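Local atomic coordinates of orotate phosphoribosyltransferase (Aeropyrum pernix, PDB entry 2YZK), a protein that probably catalyses the transfer of a ribosyl phosphate group from 5-phosphoribose 1-diphosphate to orotate, giving orotidine monophosphate in pyrimidine biosynthesis. Residues E101-P104 with P105-R108. Numbering follows the deposited sequence.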
ATOM      1  N   GLU A 101      -4.523 -10.967   1.136  1.00 10.63           N
ATOM      2  CA  GLU A 101      -4.820 -10.052   2.227  1.00 11.52           C
ATOM      3  C   GLU A 101      -5.958  -9.122   1.834  1.00 11.73           C
ATOM      4  O   GLU A 101      -6.014  -8.633   0.711  1.00 12.36           O
ATOM      5  CB  GLU A 101      -3.553  -9.280   2.608  1.00 11.96           C
ATOM      6  CG  GLU A 101      -2.465 -10.215   3.150  1.00 15.49           C
ATOM      7  CD  GLU A 101      -1.170  -9.518   3.512  1.00 19.85           C
ATOM      8  OE1 GLU A 101      -1.159  -8.722   4.478  1.00 20.79           O
ATOM      9  OE2 GLU A 101      -0.152  -9.778   2.834  1.00 20.48           O
ATOM     10  N   GLY A 102      -6.877  -8.902   2.767  1.00 11.71           N
ATOM     11  CA  GLY A 102      -8.026  -8.062   2.490  1.00 12.04           C
ATOM     12  C   GLY A 102      -9.257  -8.938   2.302  1.00 11.86           C
ATOM     13  O   GLY A 102     -10.383  -8.520   2.568  1.00 11.46           O
ATOM     14  N   ASP A 103      -9.023 -10.165   1.838  1.00 12.33           N
ATOM     15  CA  ASP A 103     -10.083 -11.144   1.610  1.00 13.25           C
ATOM     16  C   ASP A 103     -11.295 -10.618   0.832  1.00 11.86           C
ATOM     17  O   ASP A 103     -12.438 -10.712   1.282  1.00 12.27           O
ATOM     18  CB  ASP A 103     -10.532 -11.739   2.952  1.00 16.05           C
ATOM     19  CG  ASP A 103     -11.536 -12.867   2.786  1.00 20.29           C
ATOM     20  OD1 ASP A 103     -11.320 -13.732   1.911  1.00 21.22           O
ATOM     21  OD2 ASP A 103     -12.534 -12.892   3.541  1.00 20.78           O
ATOM     22  N   PRO A 104     -11.057 -10.037  -0.348  1.00 10.56           N
ATOM     23  CA  PRO A 104     -12.202  -9.537  -1.114  1.00 11.13           C
ATOM     24  C   PRO A 104     -13.029 -10.736  -1.591  1.00 11.47           C
ATOM     25  O   PRO A 104     -12.523 -11.851  -1.661  1.00 10.53           O
ATOM     26  CB  PRO A 104     -11.536  -8.777  -2.262  1.00 11.46           C
ATOM     27  CG  PRO A 104     -10.236  -9.516  -2.452  1.00 11.50           C
ATOM     28  CD  PRO A 104      -9.786  -9.734  -1.029  1.00 10.55           C
ATOM     29  N   PRO A 105     -14.314 -10.524  -1.908  1.00 13.35           N
ATOM     30  CA  PRO A 105     -15.169 -11.625  -2.375  1.00 14.32           C
ATOM     31  C   PRO A 105     -14.617 -12.318  -3.625  1.00 15.38           C
ATOM     32  O   PRO A 105     -14.002 -11.677  -4.480  1.00 14.12           O
ATOM     33  CB  PRO A 105     -16.499 -10.930  -2.646  1.00 16.15           C
ATOM     34  CG  PRO A 105     -16.512  -9.843  -1.605  1.00 16.22           C
ATOM     35  CD  PRO A 105     -15.105  -9.298  -1.703  1.00 15.29           C
ATOM     36  N   LYS A 106     -14.831 -13.630  -3.711  1.00 15.57           N
ATOM     37  CA  LYS A 106     -14.382 -14.415  -4.857  1.00 17.45           C
ATOM     38  C   LYS A 106     -15.003 -13.849  -6.123  1.00 15.78           C
ATOM     39  O   LYS A 106     -16.186 -13.495  -6.140  1.00 18.37           O
ATOM     40  CB  LYS A 106     -14.805 -15.880  -4.701  1.00 18.61           C
ATOM     41  CG  LYS A 106     -13.811 -16.758  -3.962  1.00 21.88           C
ATOM     42  CD  LYS A 106     -13.385 -16.152  -2.642  1.00 24.38           C
ATOM     43  CE  LYS A 106     -12.410 -17.065  -1.922  1.00 24.92           C
ATOM     44  NZ  LYS A 106     -11.850 -16.414  -0.716  1.00 28.04           N
ATOM     45  N   GLY A 107     -14.202 -13.769  -7.180  1.00 15.88           N
ATOM     46  CA  GLY A 107     -14.681 -13.237  -8.440  1.00 14.25           C
ATOM     47  C   GLY A 107     -13.513 -12.905  -9.343  1.00 14.55           C
ATOM     48  O   GLY A 107     -12.379 -13.301  -9.072  1.00 14.13           O
ATOM     49  N   ARG A 108     -13.782 -12.174 -10.415  1.00 13.95           N
ATOM     50  CA  ARG A 108     -12.738 -11.801 -11.354  1.00 14.66           C
ATOM     51  C   ARG A 108     -12.022 -10.543 -10.873  1.00 13.82           C
ATOM     52  O   ARG A 108     -12.661  -9.553 -10.525  1.00 13.34           O
ATOM     53  CB  ARG A 108     -13.339 -11.562 -12.744  1.00 17.54           C
ATOM     54  CG  ARG A 108     -12.300 -11.311 -13.829  1.00 22.15           C
ATOM     55  CD  ARG A 108     -12.951 -10.994 -15.170  1.00 25.53           C
ATOM     56  NE  ARG A 108     -11.951 -10.729 -16.203  1.00 29.34           N
ATOM     57  CZ  ARG A 108     -11.188 -11.661 -16.766  1.00 30.34           C
ATOM     58  NH1 ARG A 108     -11.310 -12.933 -16.404  1.00 32.86           N
ATOM     59  NH2 ARG A 108     -10.296 -11.322 -17.688  1.00 30.86           N
TER
HETATM   60  O   HOH W   1     -13.213 -14.013   0.120  1.00 17.21           O
HETATM   61  O   HOH W   2      -9.480 -14.536   0.232  1.00 22.32           O
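Pro105 follows directly on Pro104, and the two rings meet where Pro104 CB lies 3.6 Å from Pro105 CD. With both prolines extended (psi 158° and 145°), the chain runs on without folding back, and no direct hydrogen bond joins residues 101-104 to 105-108. Pro104 packs inward on Ala61 and Ile63 of strand 61-65 and on Pro83, whereas the exposed Pro105 rests on Gly36 of the second subunit.

Lys106 then reaches back to Asp103. Its chain bends about the CB-CG bond (chi2 51°) and is extended from there on, which carries the ammonium to the carboxylate: NZ stands 3.8 Å from Asp103 OD1, a long salt bridge. Water fills in. One molecule is hydrogen-bonded to Asp103 OD1 at 2.6 Å and to Pro104 O at 2.9 Å, and accepts from Lys106 NZ. Pro104 O takes a further hydrogen bond from Tyr134. A second water, also 2.6 Å from Asp103 OD1, has a weak bond from NZ. Asp103 OD2, the other carboxylate oxygen, pairs with Arg33 of the second subunit.

Beyond Gly107 the chain leads on to strand 108-113 of the parallel sheet in this phosphoribosyltransferase fold. With its firmer ionic partner across the dimer interface and its link to Lys106 NZ long and bridged by water, Asp103 probably stays ionised, and the lysine link is likely the more pliable of the two.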